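Chitinase (Paenibacillus sp. FPU-7, PDB 5GZT) probably catalyses the random endo-hydrolysis of beta-1,4-linked N-acetylglucosaminide bonds in chitin and chitodextrins, through two glycosyl hydrolase family 18 regions in one chain. Local coordinates at residues Asp194-Leu199 against Phe242-Leu248; Pro182-Ser188 against Lys200-Gly205; Val275-Ile279 against Asn616-Phe620; Trp206-Ile212 against Thr223-Glu227. All coordinates share one frame; numbering follows the deposited sequence.

The four contacts show how a beta domain is built and joined to a barrel. Contacts 1 and 2 share strand 197-203 and lie about 19 Å apart between centres, pairing it with its two neighbours in one antiparallel sheet. Contact 4 belongs to the facing layer, where I212 CD1 packs on F242 CB of contact 1 at 3.4 Å and on F201 CE1 of contact 2 at 4.2 Å. Contact 3 closes a family 18 barrel. Its centre is about 14 Å from that of contact 1, which it meets through R195 CD and Q276 O, but about 27 Å from that of contact 2. The sodium site of E44, T50, F52 and S72 uses none of these segments.

Contact 1: residues Asp194-Leu199 against Phe242-Leu248; sequences DRQLVL and FTSDKGL
L199 and F242 form a hydrogen-bonded antiparallel pair, with F242 N 2.6 Å from L199 O, and V198 and T243 form the next, non-hydrogen-bonded one; S244, G247 and L248 of the following loop keep backbone bonds to the other segment. S244 makes the transition by binding L197 twice. Its N reaches L197 O at 3.0 Å, almost straight (174° at the hydrogen), and its OG accepts from L197 N, also at 3.0 Å. Set between the backbone N and the carbonyl carbon (chi1 83°), the same OG donates to D245 O, so one hydroxyl serves two backbones. Further on, G247 N and L248 N donate to D194 O and R195 O.

The pairing joins neighbouring strands of a four-stranded antiparallel sheet whose inner face meets strands 210-215 and 251-261, as in a beta sandwich. L199 and F242 point side by side into that interior, L199 CD1 lying 3.9 Å from F242 CD2, and the rings of Y224 and F233 meet F242 there.

R195, bent at chi3 (-71°), brings NH1 to L248 O at 2.9 Å, from above the carbonyl plane, while G247 CA lies over one guanidinium face. Q196 slants across K246, CG to CG 3.6 Å, and its NE2 bonds weakly to S244 O. D194 OD2 forms a long salt bridge with K246 NZ, 3.9 Å, while D194 OD1 is held by S646.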
loop_
_atom_site.group_PDB
_atom_site.type_symbol
_atom_site.label_atom_id
_atom_site.label_comp_id
_atom_site.label_asym_id
_atom_site.label_seq_id
_atom_site.Cartn_x
_atom_site.Cartn_y
_atom_site.Cartn_z
ATOM N N ASP B 194 2.420 1.666 -15.441
ATOM C CA ASP B 194 2.527 3.114 -15.567
ATOM C C ASP B 194 1.346 3.884 -14.946
ATOM O O ASP B 194 1.340 5.115 -14.949
ATOM C CB ASP B 194 2.646 3.504 -17.063
ATOM C CG ASP B 194 4.042 3.226 -17.656
ATOM O OD1 ASP B 194 5.077 3.327 -16.933
ATOM O OD2 ASP B 194 4.090 2.941 -18.884
ATOM N N ARG B 195 0.347 3.168 -14.463
ATOM C CA ARG B 195 -0.778 3.752 -13.805
ATOM C C ARG B 195 -1.656 4.570 -14.755
ATOM O O ARG B 195 -2.186 5.646 -14.418
ATOM C CB ARG B 195 -0.311 4.470 -12.519
ATOM C CG ARG B 195 0.186 3.427 -11.526
ATOM C CD ARG B 195 0.548 4.063 -10.246
ATOM N NE ARG B 195 1.755 4.822 -10.478
ATOM C CZ ARG B 195 1.923 6.104 -10.274
ATOM N NH1 ARG B 195 0.944 6.881 -9.826
ATOM N NH2 ARG B 195 3.116 6.616 -10.535
ATOM N N GLN B 196 -1.828 3.995 -15.945
ATOM C CA GLN B 196 -2.941 4.359 -16.811
ATOM C C GLN B 196 -4.175 3.546 -16.545
ATOM O O GLN B 196 -4.112 2.370 -16.234
ATOM C CB GLN B 196 -2.597 4.156 -18.260
ATOM C CG GLN B 196 -1.535 5.113 -18.707
ATOM C CD GLN B 196 -1.251 4.924 -20.165
ATOM O OE1 GLN B 196 -0.957 3.822 -20.597
ATOM N NE2 GLN B 196 -1.354 5.990 -20.935
ATOM N N LEU B 197 -5.299 4.228 -16.668
ATOM C CA LEU B 197 -6.601 3.645 -16.661
ATOM C C LEU B 197 -7.088 3.505 -18.124
ATOM O O LEU B 197 -6.992 4.455 -18.919
ATOM C CB LEU B 197 -7.523 4.546 -15.860
ATOM C CG LEU B 197 -8.914 4.022 -15.571
ATOM C CD1 LEU B 197 -8.891 2.594 -15.109
ATOM C CD2 LEU B 197 -9.621 4.882 -14.532
ATOM N N VAL B 198 -7.551 2.305 -18.470
ATOM C CA VAL B 198 -7.993 1.993 -19.800
ATOM C C VAL B 198 -9.433 1.544 -19.652
ATOM O O VAL B 198 -9.697 0.586 -18.913
ATOM C CB VAL B 198 -7.117 0.911 -20.471
ATOM C CG1 VAL B 198 -7.706 0.472 -21.808
ATOM C CG2 VAL B 198 -5.717 1.461 -20.723
ATOM N N LEU B 199 -10.348 2.259 -20.335
ATOM C CA LEU B 199 -11.790 1.944 -20.329
ATOM C C LEU B 199 -12.253 1.507 -21.697
ATOM O O LEU B 199 -12.191 2.297 -22.644
ATOM C CB LEU B 199 -12.576 3.164 -19.922
ATOM C CG LEU B 199 -12.317 3.544 -18.487
ATOM C CD1 LEU B 199 -12.813 4.949 -18.185
ATOM C CD2 LEU B 199 -12.964 2.514 -17.567
ATOM N N PHE B 242 -11.047 4.217 -24.013
ATOM C CA PHE B 242 -10.493 5.448 -23.501
ATOM C C PHE B 242 -9.187 5.133 -22.745
ATOM O O PHE B 242 -9.101 4.107 -22.063
ATOM C CB PHE B 242 -11.505 6.156 -22.620
ATOM C CG PHE B 242 -10.913 7.272 -21.833
ATOM C CD1 PHE B 242 -10.645 8.489 -22.439
ATOM C CD2 PHE B 242 -10.575 7.090 -20.497
ATOM C CE1 PHE B 242 -10.076 9.527 -21.723
ATOM C CE2 PHE B 242 -10.000 8.117 -19.780
ATOM C CZ PHE B 242 -9.741 9.337 -20.395
ATOM N N THR B 243 -8.195 6.011 -22.860
ATOM C CA THR B 243 -6.905 5.779 -22.239
ATOM C C THR B 243 -6.411 7.043 -21.586
ATOM O O THR B 243 -6.049 7.977 -22.273
ATOM C CB THR B 243 -5.906 5.223 -23.271
ATOM O OG1 THR B 243 -6.341 3.916 -23.671
ATOM C CG2 THR B 243 -4.477 5.126 -22.712
ATOM N N SER B 244 -6.384 7.036 -20.243
ATOM C CA SER B 244 -5.992 8.169 -19.404
ATOM C C SER B 244 -4.560 8.464 -19.565
ATOM O O SER B 244 -3.828 7.701 -20.174
ATOM C CB SER B 244 -6.194 7.840 -17.913
ATOM O OG SER B 244 -5.067 7.098 -17.409
ATOM N N ASP B 245 -4.140 9.526 -18.921
ATOM C CA ASP B 245 -2.739 9.834 -18.799
ATOM C C ASP B 245 -2.107 8.850 -17.831
ATOM O O ASP B 245 -2.781 8.267 -16.973
ATOM C CB ASP B 245 -2.498 11.232 -18.219
ATOM C CG ASP B 245 -2.921 12.359 -19.155
ATOM O OD1 ASP B 245 -2.735 12.245 -20.392
ATOM O OD2 ASP B 245 -3.413 13.368 -18.619
ATOM N N LYS B 246 -0.790 8.724 -17.963
ATOM C CA LYS B 246 0.027 7.921 -17.046
ATOM C C LYS B 246 0.033 8.525 -15.674
ATOM O O LYS B 246 -0.163 9.742 -15.514
ATOM C CB LYS B 246 1.467 7.869 -17.519
ATOM C CG LYS B 246 1.576 6.996 -18.739
ATOM C CD LYS B 246 2.928 7.081 -19.401
ATOM C CE LYS B 246 2.863 6.204 -20.641
ATOM N NZ LYS B 246 4.209 6.080 -21.242
ATOM N N GLY B 247 0.307 7.679 -14.683
ATOM C CA GLY B 247 0.629 8.162 -13.345
ATOM C C GLY B 247 -0.566 8.549 -12.500
ATOM O O GLY B 247 -0.459 9.433 -11.663
ATOM N N LEU B 248 -1.702 7.897 -12.693
ATOM C CA LEU B 248 -2.860 8.152 -11.816
ATOM C C LEU B 248 -2.621 7.578 -10.428
ATOM O O LEU B 248 -1.948 6.563 -10.290
ATOM C CB LEU B 248 -4.115 7.492 -12.379
ATOM C CG LEU B 248 -4.624 8.113 -13.704
ATOM C CD1 LEU B 248 -5.994 7.561 -14.039
ATOM C CD2 LEU B 248 -4.689 9.606 -13.596
#

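Contact 2: residues Pro182-Ser188 against Lys200-Gly205; sequences PVVKLIS and KFNAYG
V184 and F201 mark the inward face of this strand pair, packed against the facing layer of the domain. A chi1 of 52° stands the F201 ring up off the sheet, and V184 CG1 reaches its rim obliquely, 3.8 Å from F201 CD2, while L186 CD2 rests 4.1 Å from F201 CB. A203 lies on the same face, and strand 251-261 comes against V184 and L186 from the facing layer.

The opposite face is exposed, and its side chains touch at a few points rather than over a continuous core. There K185 crosses the Y204 side chain, its CD 3.4 Å from Y204 CE2, before the lysine chain bends away at its last two torsions. V183 CG1 sits at the edge of the same tyrosine ring. I187 meets the side-chain amide of N202, CD1 to ND2 3.2 Å, an apolar tip against a polar group with no bond between them.

Backbone bonds run between the two faces. K185 N reaches N202 O at 2.8 Å, and N202 N returns to K185 O at 2.7 Å. Further along, K200 O takes two donors from the same face of its carbonyl plane, I187 N at 3.0 Å and the longer S188 N at 3.3 Å. Two residues thus stand against one, the definition of a classic beta bulge, here set in the antiparallel hairpin of strands 184-191 and 197-203.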
loop_
_atom_site.group_PDB
_atom_site.type_symbol
_atom_site.label_atom_id
_atom_site.label_comp_id
_atom_site.label_asym_id
_atom_site.label_seq_id
_atom_site.Cartn_x
_atom_site.Cartn_y
_atom_site.Cartn_z
ATOM N N PRO B 182 -28.680 5.911 -28.907
ATOM C CA PRO B 182 -27.317 5.585 -28.469
ATOM C C PRO B 182 -27.310 4.884 -27.102
ATOM O O PRO B 182 -27.706 5.471 -26.090
ATOM C CB PRO B 182 -26.608 6.950 -28.418
ATOM C CG PRO B 182 -27.696 7.960 -28.306
ATOM C CD PRO B 182 -28.924 7.370 -28.937
ATOM N N VAL B 183 -26.898 3.617 -27.113
ATOM C CA VAL B 183 -26.708 2.800 -25.911
ATOM C C VAL B 183 -25.196 2.616 -25.744
ATOM O O VAL B 183 -24.503 2.359 -26.739
ATOM C CB VAL B 183 -27.429 1.431 -26.074
ATOM C CG1 VAL B 183 -26.978 0.397 -25.037
ATOM C CG2 VAL B 183 -28.939 1.626 -26.026
ATOM N N VAL B 184 -24.693 2.771 -24.509
ATOM C CA VAL B 184 -23.286 2.431 -24.138
ATOM C C VAL B 184 -23.232 1.163 -23.293
ATOM O O VAL B 184 -23.761 1.175 -22.194
ATOM C CB VAL B 184 -22.614 3.554 -23.293
ATOM C CG1 VAL B 184 -21.225 3.109 -22.801
ATOM C CG2 VAL B 184 -22.552 4.868 -24.079
ATOM N N LYS B 185 -22.600 0.099 -23.794
ATOM C CA LYS B 185 -22.244 -1.105 -22.988
ATOM C C LYS B 185 -20.748 -1.172 -22.557
ATOM O O LYS B 185 -19.848 -1.211 -23.406
ATOM C CB LYS B 185 -22.551 -2.379 -23.755
ATOM C CG LYS B 185 -23.999 -2.500 -24.201
ATOM C CD LYS B 185 -24.283 -3.837 -24.897
ATOM C CE LYS B 185 -24.044 -5.056 -24.015
ATOM N NZ LYS B 185 -24.672 -4.919 -22.668
ATOM N N LEU B 186 -20.501 -1.245 -21.243
ATOM C CA LEU B 186 -19.139 -1.428 -20.674
ATOM C C LEU B 186 -18.639 -2.848 -20.929
ATOM O O LEU B 186 -19.345 -3.796 -20.605
ATOM C CB LEU B 186 -19.139 -1.165 -19.155
ATOM C CG LEU B 186 -19.689 0.212 -18.709
ATOM C CD1 LEU B 186 -19.629 0.468 -17.203
ATOM C CD2 LEU B 186 -19.024 1.352 -19.477
ATOM N N ILE B 187 -17.455 -2.990 -21.533
ATOM C CA ILE B 187 -16.814 -4.312 -21.786
ATOM C C ILE B 187 -15.922 -4.725 -20.564
ATOM O O ILE B 187 -15.956 -5.905 -20.121
ATOM C CB ILE B 187 -16.005 -4.296 -23.142
ATOM C CG1 ILE B 187 -16.935 -4.493 -24.381
ATOM C CG2 ILE B 187 -14.869 -5.325 -23.182
ATOM C CD1 ILE B 187 -17.135 -5.940 -24.885
ATOM N N SER B 188 -15.141 -3.758 -20.036
ATOM C CA SER B 188 -14.012 -4.031 -19.112
ATOM C C SER B 188 -13.122 -2.816 -18.875
ATOM O O SER B 188 -13.189 -1.809 -19.609
ATOM C CB SER B 188 -13.079 -5.102 -19.676
ATOM O OG SER B 188 -12.281 -4.522 -20.712
ATOM N N LYS B 200 -12.694 0.254 -21.796
ATOM C CA LYS B 200 -13.273 -0.275 -23.015
ATOM C C LYS B 200 -14.771 -0.447 -22.885
ATOM O O LYS B 200 -15.259 -1.041 -21.897
ATOM C CB LYS B 200 -12.681 -1.631 -23.393
ATOM C CG LYS B 200 -11.237 -1.588 -23.874
ATOM C CD LYS B 200 -10.839 -2.842 -24.658
ATOM C CE LYS B 200 -11.148 -4.110 -23.863
ATOM N NZ LYS B 200 -10.653 -5.375 -24.478
ATOM N N PHE B 201 -15.469 0.044 -23.920
ATOM C CA PHE B 201 -16.931 -0.051 -24.051
ATOM C C PHE B 201 -17.366 -0.150 -25.524
ATOM O O PHE B 201 -16.711 0.411 -26.431
ATOM C CB PHE B 201 -17.636 1.130 -23.351
ATOM C CG PHE B 201 -17.132 2.509 -23.751
ATOM C CD1 PHE B 201 -15.942 3.023 -23.240
ATOM C CD2 PHE B 201 -17.884 3.338 -24.581
ATOM C CE1 PHE B 201 -15.494 4.317 -23.575
ATOM C CE2 PHE B 201 -17.437 4.628 -24.917
ATOM C CZ PHE B 201 -16.238 5.117 -24.422
ATOM N N ASN B 202 -18.446 -0.909 -25.745
ATOM C CA ASN B 202 -19.189 -0.925 -27.027
ATOM C C ASN B 202 -20.207 0.228 -27.029
ATOM O O ASN B 202 -21.101 0.258 -26.171
ATOM C CB ASN B 202 -19.904 -2.271 -27.257
ATOM C CG ASN B 202 -18.935 -3.407 -27.622
ATOM O OD1 ASN B 202 -18.030 -3.251 -28.467
ATOM N ND2 ASN B 202 -19.147 -4.571 -27.015
ATOM N N ALA B 203 -20.038 1.182 -27.961
ATOM C CA ALA B 203 -20.951 2.336 -28.119
ATOM C C ALA B 203 -21.791 2.188 -29.393
ATOM O O ALA B 203 -21.347 2.531 -30.495
ATOM C CB ALA B 203 -20.188 3.663 -28.128
ATOM N N TYR B 204 -23.005 1.666 -29.225
ATOM C CA TYR B 204 -23.986 1.621 -30.299
ATOM C C TYR B 204 -24.441 3.063 -30.576
ATOM O O TYR B 204 -24.531 3.902 -29.655
ATOM C CB TYR B 204 -25.162 0.710 -29.942
ATOM C CG TYR B 204 -24.765 -0.696 -29.489
ATOM C CD1 TYR B 204 -23.812 -1.449 -30.198
ATOM C CD2 TYR B 204 -25.350 -1.273 -28.352
ATOM C CE1 TYR B 204 -23.456 -2.723 -29.787
ATOM C CE2 TYR B 204 -24.996 -2.541 -27.937
ATOM C CZ TYR B 204 -24.053 -3.261 -28.656
ATOM O OH TYR B 204 -23.709 -4.522 -28.250
ATOM N N GLY B 205 -24.682 3.352 -31.855
ATOM C CA GLY B 205 -24.973 4.711 -32.304
ATOM C C GLY B 205 -23.787 5.640 -32.144
ATOM O O GLY B 205 -23.939 6.794 -31.704
#

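Contact 3: residues Val275-Ile279 against Asn616-Phe620; sequences VQGKI and NLAGF
K278 and I279 pair in parallel with G619 and F620, and so join the first and last strands of the eight-stranded beta/alpha (TIM) barrel of a family 18 glycosyl hydrolase. The contact lies at the start of both barrel strands, whereas in this family the active site forms at their C-terminal ends.

Backbone bonds set the register. K278 N donates to A618 O at 3.0 Å, in the carbonyl plane, and F620 N donates to K278 O at 2.9 Å. A weak bond from G277 N also reaches A618 O. G619, which has no side chain, brings its CA within 3.2 Å of K278 O in a CA-H...O contact.

The strand side chains find their packing partners outside the pair. I279 and F620 share the face covered by helix 633-642, I279 touching Y639 and F620 touching I638, while L642 touches both. K278, on the other face, lies beside M528 of strand 527-532.

The one direct side-chain bond is between amides. N616, which ends helix 602-614 as the C-prime residue of a Schellman motif, offers OD1 to Q276 NE2 at 2.7 Å. OD1 lies in the Q276 amide plane, though the two amide planes are 45° apart. The glutamine chain, extended beyond CG (chi2 178°), carries NE2 this far.

Three waters add further links. One bridges Q276 NE2 and N616 O, and another accepts from G277 N at 2.7 Å and donates to L617 O. K278, bent at chi3 and chi4, curls NZ back to a third, 2.9 Å away, which itself donates to V275 O and to A618 O at 2.8 Å.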
loop_
_atom_site.group_PDB
_atom_site.type_symbol
_atom_site.label_atom_id
_atom_site.label_comp_id
_atom_site.label_asym_id
_atom_site.label_seq_id
_atom_site.Cartn_x
_atom_site.Cartn_y
_atom_site.Cartn_z
ATOM N N VAL B 275 -6.493 1.159 -10.216
ATOM C CA VAL B 275 -5.188 1.606 -10.710
ATOM C C VAL B 275 -4.111 0.883 -9.855
ATOM O O VAL B 275 -4.201 0.868 -8.617
ATOM C CB VAL B 275 -5.114 3.146 -10.675
ATOM C CG1 VAL B 275 -3.729 3.669 -10.958
ATOM C CG2 VAL B 275 -6.081 3.714 -11.729
ATOM N N GLN B 276 -3.159 0.224 -10.529
ATOM C CA GLN B 276 -2.082 -0.507 -9.859
ATOM C C GLN B 276 -1.302 0.442 -8.910
ATOM O O GLN B 276 -1.419 1.654 -8.975
ATOM C CB GLN B 276 -1.114 -1.108 -10.890
ATOM C CG GLN B 276 -1.653 -2.259 -11.710
ATOM C CD GLN B 276 -0.611 -2.753 -12.736
ATOM O OE1 GLN B 276 0.587 -2.465 -12.624
ATOM N NE2 GLN B 276 -1.065 -3.503 -13.737
ATOM N N GLY B 277 -0.474 -0.140 -8.052
ATOM C CA GLY B 277 0.448 0.637 -7.229
ATOM C C GLY B 277 0.048 0.858 -5.774
ATOM O O GLY B 277 0.673 1.647 -5.064
ATOM N N LYS B 278 -0.898 0.121 -5.270
ATOM C CA LYS B 278 -1.228 0.301 -3.860
ATOM C C LYS B 278 -0.117 -0.284 -2.956
ATOM O O LYS B 278 0.476 -1.348 -3.260
ATOM C CB LYS B 278 -2.530 -0.394 -3.496
ATOM C CG LYS B 278 -3.798 0.278 -3.978
ATOM C CD LYS B 278 -5.002 -0.358 -3.258
ATOM C CE LYS B 278 -5.380 -1.742 -3.740
ATOM N NZ LYS B 278 -6.208 -1.515 -4.975
ATOM N N ILE B 279 0.140 0.402 -1.850
ATOM C CA ILE B 279 1.035 -0.115 -0.793
ATOM C C ILE B 279 0.286 -0.045 0.488
ATOM O O ILE B 279 -0.016 1.027 0.949
ATOM C CB ILE B 279 2.343 0.634 -0.711
ATOM C CG1 ILE B 279 3.111 0.520 -2.050
ATOM C CG2 ILE B 279 3.167 0.022 0.423
ATOM C CD1 ILE B 279 4.280 1.474 -2.137
ATOM N N ASN B 616 0.584 -7.687 -13.202
ATOM C CA ASN B 616 -0.397 -6.658 -13.089
ATOM C C ASN B 616 -1.322 -6.865 -11.894
ATOM O O ASN B 616 -2.542 -6.742 -11.989
ATOM C CB ASN B 616 -1.141 -6.494 -14.429
ATOM C CG ASN B 616 -0.208 -6.042 -15.492
ATOM O OD1 ASN B 616 0.339 -4.931 -15.481
ATOM N ND2 ASN B 616 0.028 -6.909 -16.394
ATOM N N LEU B 617 -0.679 -7.061 -10.735
ATOM C CA LEU B 617 -1.413 -7.169 -9.466
ATOM C C LEU B 617 -1.665 -5.805 -8.887
ATOM O O LEU B 617 -1.193 -4.765 -9.376
ATOM C CB LEU B 617 -0.655 -8.151 -8.529
ATOM C CG LEU B 617 -0.329 -9.480 -9.160
ATOM C CD1 LEU B 617 0.508 -10.418 -8.289
ATOM C CD2 LEU B 617 -1.602 -10.199 -9.506
ATOM N N ALA B 618 -2.490 -5.789 -7.856
ATOM C CA ALA B 618 -2.999 -4.536 -7.241
ATOM C C ALA B 618 -1.929 -3.734 -6.479
ATOM O O ALA B 618 -1.990 -2.465 -6.342
ATOM C CB ALA B 618 -4.178 -4.902 -6.319
ATOM N N GLY B 619 -0.940 -4.472 -5.973
ATOM C CA GLY B 619 0.113 -3.855 -5.205
ATOM C C GLY B 619 0.721 -4.783 -4.144
ATOM O O GLY B 619 0.563 -6.038 -4.213
ATOM N N PHE B 620 1.365 -4.137 -3.153
ATOM C CA PHE B 620 2.188 -4.749 -2.151
ATOM C C PHE B 620 1.619 -4.452 -0.774
ATOM O O PHE B 620 1.478 -3.292 -0.375
ATOM C CB PHE B 620 3.616 -4.183 -2.289
ATOM C CG PHE B 620 4.734 -5.101 -1.738
ATOM C CD1 PHE B 620 4.658 -5.690 -0.454
ATOM C CD2 PHE B 620 5.920 -5.268 -2.428
ATOM C CE1 PHE B 620 5.680 -6.503 0.031
ATOM C CE2 PHE B 620 6.928 -6.070 -1.923
ATOM C CZ PHE B 620 6.801 -6.671 -0.682
HETATM O O HOH W 1 -4.351 -1.216 -7.173
HETATM O O HOH W 2 -3.923 -4.114 -12.794
HETATM O O HOH W 3 0.469 -2.659 -8.324
#

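Contact 4: residues Trp206-Ile212 against Thr223-Glu227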
loop_
_atom_site.group_PDB
_atom_site.type_symbol
_atom_site.label_atom_id
_atom_site.label_comp_id
_atom_site.label_asym_id
_atom_site.label_seq_id
_atom_site.Cartn_x
_atom_site.Cartn_y
_atom_site.Cartn_z
ATOM N N TRP B 206 -22.601 5.132 -32.488
ATOM C CA TRP B 206 -21.393 5.931 -32.404
ATOM C C TRP B 206 -21.600 7.158 -33.286
ATOM O O TRP B 206 -21.679 7.021 -34.507
ATOM C CB TRP B 206 -20.133 5.145 -32.856
ATOM C CG TRP B 206 -18.867 5.990 -32.766
ATOM C CD1 TRP B 206 -18.001 6.312 -33.785
ATOM C CD2 TRP B 206 -18.376 6.660 -31.598
ATOM N NE1 TRP B 206 -17.001 7.130 -33.314
ATOM C CE2 TRP B 206 -17.200 7.347 -31.976
ATOM C CE3 TRP B 206 -18.807 6.731 -30.263
ATOM C CZ2 TRP B 206 -16.451 8.100 -31.064
ATOM C CZ3 TRP B 206 -18.067 7.482 -29.360
ATOM C CH2 TRP B 206 -16.897 8.158 -29.764
ATOM N N ASP B 207 -21.748 8.335 -32.671
ATOM C CA ASP B 207 -21.825 9.579 -33.437
ATOM C C ASP B 207 -20.649 10.460 -33.074
ATOM O O ASP B 207 -20.797 11.674 -32.818
ATOM C CB ASP B 207 -23.187 10.279 -33.237
ATOM C CG ASP B 207 -23.408 11.517 -34.168
ATOM O OD1 ASP B 207 -22.862 11.560 -35.299
ATOM O OD2 ASP B 207 -24.130 12.454 -33.740
ATOM N N ASN B 208 -19.463 9.843 -33.070
ATOM C CA ASN B 208 -18.236 10.590 -32.957
ATOM C C ASN B 208 -18.290 11.588 -31.769
ATOM O O ASN B 208 -17.864 12.755 -31.873
ATOM C CB ASN B 208 -17.999 11.302 -34.291
ATOM C CG ASN B 208 -16.564 11.718 -34.480
ATOM O OD1 ASN B 208 -16.226 12.893 -34.299
ATOM N ND2 ASN B 208 -15.700 10.756 -34.824
ATOM N N ASN B 209 -18.860 11.127 -30.655
ATOM C CA ASN B 209 -18.841 11.889 -29.415
ATOM C C ASN B 209 -19.156 10.969 -28.239
ATOM O O ASN B 209 -19.872 9.936 -28.368
ATOM C CB ASN B 209 -19.812 13.075 -29.423
ATOM C CG ASN B 209 -21.185 12.704 -28.883
ATOM O OD1 ASN B 209 -21.817 11.753 -29.355
ATOM N ND2 ASN B 209 -21.637 13.427 -27.870
ATOM N N ALA B 210 -18.603 11.378 -27.102
ATOM C CA ALA B 210 -18.817 10.732 -25.809
ATOM C C ALA B 210 -18.080 11.522 -24.750
ATOM O O ALA B 210 -17.110 12.274 -25.035
ATOM C CB ALA B 210 -18.352 9.279 -25.801
ATOM N N THR B 211 -18.564 11.337 -23.529
ATOM C CA THR B 211 -18.112 12.112 -22.374
ATOM C C THR B 211 -17.887 11.148 -21.143
ATOM O O THR B 211 -18.762 10.311 -20.768
ATOM C CB THR B 211 -19.033 13.376 -22.171
ATOM O OG1 THR B 211 -19.261 13.638 -20.780
ATOM C CG2 THR B 211 -20.402 13.245 -22.920
ATOM N N ILE B 212 -16.674 11.216 -20.584
ATOM C CA ILE B 212 -16.252 10.329 -19.481
ATOM C C ILE B 212 -15.881 11.207 -18.320
ATOM O O ILE B 212 -15.086 12.152 -18.515
ATOM C CB ILE B 212 -15.037 9.466 -19.868
ATOM C CG1 ILE B 212 -15.453 8.405 -20.890
ATOM C CG2 ILE B 212 -14.442 8.761 -18.641
ATOM C CD1 ILE B 212 -14.298 7.797 -21.637
ATOM N N THR B 223 -13.084 15.303 -16.293
ATOM C CA THR B 223 -13.937 15.030 -17.467
ATOM C C THR B 223 -13.127 14.949 -18.758
ATOM O O THR B 223 -12.127 15.679 -18.950
ATOM C CB THR B 223 -15.111 16.035 -17.622
ATOM O OG1 THR B 223 -15.660 16.383 -16.349
ATOM C CG2 THR B 223 -16.215 15.406 -18.464
ATOM N N TYR B 224 -13.543 14.007 -19.597
ATOM C CA TYR B 224 -12.927 13.760 -20.871
ATOM C C TYR B 224 -14.026 13.602 -21.949
ATOM O O TYR B 224 -15.022 12.893 -21.727
ATOM C CB TYR B 224 -12.007 12.523 -20.790
ATOM C CG TYR B 224 -10.800 12.718 -19.862
ATOM C CD1 TYR B 224 -9.649 13.427 -20.279
ATOM C CD2 TYR B 224 -10.817 12.213 -18.560
ATOM C CE1 TYR B 224 -8.566 13.618 -19.421
ATOM C CE2 TYR B 224 -9.736 12.378 -17.721
ATOM C CZ TYR B 224 -8.620 13.084 -18.137
ATOM O OH TYR B 224 -7.578 13.227 -17.257
ATOM N N THR B 225 -13.839 14.273 -23.093
ATOM C CA THR B 225 -14.795 14.210 -24.224
ATOM C C THR B 225 -14.098 13.829 -25.523
ATOM O O THR B 225 -12.934 14.207 -25.712
ATOM C CB THR B 225 -15.505 15.568 -24.443
ATOM O OG1 THR B 225 -14.528 16.621 -24.652
ATOM C CG2 THR B 225 -16.431 15.889 -23.236
ATOM N N TYR B 226 -14.793 13.119 -26.424
ATOM C CA TYR B 226 -14.259 12.932 -27.800
ATOM C C TYR B 226 -13.946 14.276 -28.495
ATOM O O TYR B 226 -13.036 14.348 -29.322
ATOM C CB TYR B 226 -15.195 12.117 -28.694
ATOM C CG TYR B 226 -14.485 11.476 -29.886
ATOM C CD1 TYR B 226 -14.244 12.187 -31.073
ATOM C CD2 TYR B 226 -14.058 10.153 -29.834
ATOM C CE1 TYR B 226 -13.591 11.595 -32.161
ATOM C CE2 TYR B 226 -13.403 9.555 -30.914
ATOM C CZ TYR B 226 -13.175 10.270 -32.077
ATOM O OH TYR B 226 -12.534 9.656 -33.127
ATOM N N GLU B 227 -14.687 15.326 -28.133
ATOM C CA GLU B 227 -14.465 16.687 -28.656
ATOM C C GLU B 227 -13.071 17.243 -28.290
ATOM O O GLU B 227 -12.226 17.427 -29.177
ATOM C CB GLU B 227 -15.599 17.647 -28.207
ATOM C CG GLU B 227 -16.922 17.535 -28.994
ATOM C CD GLU B 227 -17.605 16.157 -28.940
ATOM O OE1 GLU B 227 -17.443 15.395 -27.946
ATOM O OE2 GLU B 227 -18.320 15.838 -29.914
#
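The pairing of T211 and I212 with T225 and Y224 is an antiparallel hairpin contact at the surface of the beta domain, near the end of the hairpin remote from its turn, where an aromatic pair carries on from the backbone bonds. I212 and Y224 are the hydrogen-bonded pair: I212 N reaches Y224 O at 2.6 Å, and Y224 N reaches I212 O at the same short length. T211 and T225 form the non-hydrogen-bonded pair, T211 CB meeting T225 CG2 at 3.8 Å. A last backbone bond, Y226 N to A210 O at 2.8 Å, marks where the second strand gives way to a short, weakly bonded helix, 226-229. T225 is its N-cap: chi1 56° turns OG1 toward the helix start, where it bonds to K228 N.

Beyond this bond the side chains take over. Y226 has CG anti to its backbone N (chi1 -158°), and its ring swings out to meet W206. The indole presents its edge to the tyrosine face in an offset edge-to-face pair, planes at 72° and W206 CZ2 3.4 Å from Y226 CE2. N208 approaches the CE1 side of that ring, its ND2 3.5 Å from Y226 CE1. The backbone doubles back here, so that N208 N lies over the centre of the indole. E227, bent at chi2, brings OE2 within 3.2 Å of N209 CB.

Strand 251-261 runs beside strand 210-215, where K258 bonds to T211 and A260 N to N209 OD1. Strand 233-235 packs against the contact through V235, on both W206 and Y226, and through F233, on I212.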